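Local coordinates for protein sialidase B (Streptococcus pneumoniae TIGR4, PDB 4XJA) that hydrolyses alpha-2,3-, alpha-2,6- and alpha-2,8-glycosidic linkages of terminal sialic acid residues in oligosaccharides, glycoproteins and glycolipids, at residues N499-A504 with F517-T522. The protein carries 1 engineered substitution. Numbering follows the deposited sequence.
Sequences NATAEA and FFRTTT. With SFJ ((2R,3R,4R,5R,6R)-5-acetamido-2,3-difluoro-4-hydroxy-6-[(1R,2R)-1,2,3-trihydroxypropyl]tetrahydro-2H-pyran-2-carboxylic acid), chain F.
R519 reaches past T501 and E503 to the carboxylate of the bound difluoro-sialic acid SFJ, a worked example of how a sialidase beta-propeller presents one arginine of its triad just beyond the end of a blade strand. Segment 499-504 leads into strand 504-510, the first of a four-stranded antiparallel blade, and 517-522 leaves the adjacent strand 513-518. The two strands meet at A504 and F518, an antiparallel non-hydrogen-bonded pair in which A504 CB packs 3.5 Å from F518 CB. R519 N then donates a nearly straight bond of 2.9 Å to E503 O.

From there the arginine side chain can be followed outward. Its CG stands anti to the backbone N (chi1 176°) and the chain stays extended to NE, which carries the guanidinium toward the ligand. CB and CG run along T501 O, and CD comes to 3.1 Å from that same oxygen. NE turns to Y551 O, a bond that helps fix the rotation of the head. At CZ the guanidinium offers one face to T501, whose CB sits 3.7 Å above its centre while CG2 lies over NH1. NH1 is shared: it forms a salt bridge to E503 OE2 at 2.9 Å and a hydrogen bond to SFJ O1A. The glutamate oxygen lies near the guanidinium plane, yet NH1 meets it from above the carboxylate, the two planes being 71° apart.

E503, predicted to be an active-site residue, spends its other oxygen, OE1, on Y615 OH, so one carboxylate links the probable nucleophile to the arginine that holds the ligand's carboxylate. R207 and R581 also bond to the ligand, in keeping with the triad of this family. The arginine ends at R519 NH2, 3.1 Å from SFJ O1A, the carboxylate oxygen that NH1 also grips.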
loop_
_atom_site.group_PDB
_atom_site.type_symbol
_atom_site.label_atom_id
_atom_site.label_comp_id
_atom_site.label_asym_id
_atom_site.label_seq_id
_atom_site.Cartn_x
_atom_site.Cartn_y
_atom_site.Cartn_z
ATOM N N ASN A 499 5.020 -15.215 17.794
ATOM C CA ASN A 499 5.235 -13.815 17.421
ATOM C C ASN A 499 5.439 -13.576 15.922
ATOM O O ASN A 499 6.109 -12.620 15.519
ATOM C CB ASN A 499 6.406 -13.227 18.218
ATOM C CG ASN A 499 6.234 -13.411 19.715
ATOM O OD1 ASN A 499 5.117 -13.606 20.196
ATOM N ND2 ASN A 499 7.338 -13.346 20.459
ATOM N N ALA A 500 4.859 -14.438 15.095
ATOM C CA ALA A 500 5.016 -14.300 13.653
ATOM C C ALA A 500 3.854 -13.520 13.048
ATOM O O ALA A 500 2.702 -13.703 13.437
ATOM C CB ALA A 500 5.144 -15.664 12.994
ATOM N N THR A 501 4.163 -12.655 12.089
ATOM C CA THR A 501 3.137 -12.039 11.259
ATOM C C THR A 501 2.871 -13.036 10.132
ATOM O O THR A 501 3.361 -12.876 9.018
ATOM C CB THR A 501 3.621 -10.673 10.732
ATOM O OG1 THR A 501 4.036 -9.875 11.848
ATOM C CG2 THR A 501 2.519 -9.934 9.993
ATOM N N ALA A 502 2.108 -14.085 10.440
ATOM C CA ALA A 502 2.027 -15.248 9.560
ATOM C C ALA A 502 0.951 -15.062 8.507
ATOM O O ALA A 502 -0.011 -15.841 8.442
ATOM C CB ALA A 502 1.772 -16.520 10.366
ATOM N N GLU A 503 1.124 -14.029 7.684
ATOM C CA GLU A 503 0.174 -13.725 6.616
ATOM C C GLU A 503 0.187 -14.863 5.604
ATOM O O GLU A 503 1.240 -15.225 5.065
ATOM C CB GLU A 503 0.510 -12.372 5.966
ATOM C CG GLU A 503 0.327 -11.167 6.925
ATOM C CD GLU A 503 1.111 -9.937 6.504
ATOM O OE1 GLU A 503 0.738 -8.798 6.901
ATOM O OE2 GLU A 503 2.115 -10.101 5.778
ATOM N N ALA A 504 -0.997 -15.420 5.353
ATOM C CA ALA A 504 -1.134 -16.669 4.611
ATOM C C ALA A 504 -2.119 -16.497 3.464
ATOM O O ALA A 504 -3.151 -15.831 3.623
ATOM C CB ALA A 504 -1.608 -17.781 5.536
ATOM N N PHE A 517 0.314 -20.856 1.497
ATOM C CA PHE A 517 1.660 -20.284 1.525
ATOM C C PHE A 517 1.700 -19.114 2.518
ATOM O O PHE A 517 0.838 -18.232 2.479
ATOM C CB PHE A 517 2.048 -19.802 0.115
ATOM C CG PHE A 517 2.079 -20.898 -0.912
ATOM C CD1 PHE A 517 3.188 -21.728 -1.024
ATOM C CD2 PHE A 517 0.998 -21.112 -1.755
ATOM C CE1 PHE A 517 3.226 -22.747 -1.970
ATOM C CE2 PHE A 517 1.023 -22.134 -2.701
ATOM C CZ PHE A 517 2.143 -22.955 -2.806
ATOM N N PHE A 518 2.682 -19.095 3.414
ATOM C CA PHE A 518 2.695 -18.052 4.430
ATOM C C PHE A 518 4.044 -17.468 4.820
ATOM O O PHE A 518 5.099 -18.106 4.680
ATOM C CB PHE A 518 1.870 -18.440 5.678
ATOM C CG PHE A 518 2.375 -19.648 6.420
ATOM C CD1 PHE A 518 2.144 -20.929 5.936
ATOM C CD2 PHE A 518 3.039 -19.502 7.636
ATOM C CE1 PHE A 518 2.583 -22.046 6.644
ATOM C CE2 PHE A 518 3.489 -20.606 8.335
ATOM C CZ PHE A 518 3.261 -21.878 7.841
ATOM N N ARG A 519 3.970 -16.221 5.290
ATOM C CA ARG A 519 5.107 -15.464 5.809
ATOM C C ARG A 519 5.537 -16.019 7.158
ATOM O O ARG A 519 4.699 -16.422 7.972
ATOM C CB ARG A 519 4.679 -13.997 5.973
ATOM C CG ARG A 519 5.690 -13.040 6.605
ATOM C CD ARG A 519 5.034 -11.673 6.742
ATOM N NE ARG A 519 5.791 -10.736 7.570
ATOM C CZ ARG A 519 5.466 -9.458 7.714
ATOM N NH1 ARG A 519 4.408 -8.968 7.077
ATOM N NH2 ARG A 519 6.204 -8.676 8.490
ATOM N N THR A 520 6.843 -16.047 7.396
ATOM C CA THR A 520 7.380 -16.544 8.661
ATOM C C THR A 520 8.429 -15.584 9.212
ATOM O O THR A 520 8.566 -14.448 8.754
ATOM C CB THR A 520 8.070 -17.910 8.491
ATOM O OG1 THR A 520 9.335 -17.718 7.841
ATOM C CG2 THR A 520 7.209 -18.877 7.658
ATOM N N THR A 521 9.199 -16.072 10.173
ATOM C CA THR A 521 10.274 -15.299 10.770
ATOM C C THR A 521 11.615 -15.953 10.459
ATOM O O THR A 521 12.611 -15.658 11.115
ATOM C CB THR A 521 10.123 -15.237 12.291
ATOM O OG1 THR A 521 9.922 -16.570 12.781
ATOM C CG2 THR A 521 8.928 -14.378 12.679
ATOM N N THR A 522 11.635 -16.845 9.468
ATOM C CA THR A 522 12.840 -17.633 9.179
ATOM C C THR A 522 13.601 -17.206 7.941
ATOM O O THR A 522 14.637 -17.788 7.632
ATOM C CB THR A 522 12.533 -19.141 8.999
ATOM O OG1 THR A 522 11.755 -19.344 7.812
ATOM C CG2 THR A 522 11.795 -19.693 10.206
HETATM C C11 SFJ F . -3.004 -5.686 11.819
HETATM C C9 SFJ F . 3.175 -6.228 12.903
HETATM C C10 SFJ F . -1.674 -5.064 11.392
HETATM C C1 SFJ F . 3.906 -5.078 7.618
HETATM C C7 SFJ F . 1.863 -4.896 11.411
HETATM C C4 SFJ F . -0.017 -4.737 8.084
HETATM C C3 SFJ F . 1.370 -4.199 7.548
HETATM C C5 SFJ F . 0.026 -4.838 9.627
HETATM C C6 SFJ F . 1.242 -5.603 10.132
HETATM C C2 SFJ F . 2.634 -4.774 8.470
HETATM N N5 SFJ F . -1.191 -5.411 10.180
HETATM O O10 SFJ F . -1.135 -4.265 12.117
HETATM O O9 SFJ F . 2.477 -5.610 13.938
HETATM O O1A SFJ F . 4.600 -6.050 7.942
HETATM O O8 SFJ F . 4.130 -5.796 10.862
HETATM O O7 SFJ F . 1.730 -3.473 11.528
HETATM O O4 SFJ F . -1.099 -4.034 7.654
HETATM O O6 SFJ F . 2.184 -5.879 9.147
HETATM F FAI SFJ F . 1.321 -3.137 7.554
HETATM F FAJ SFJ F . 3.164 -3.976 9.278
HETATM O O1B SFJ F . 4.122 -4.232 6.750
HETATM C C8 SFJ F . 3.326 -5.230 11.844
#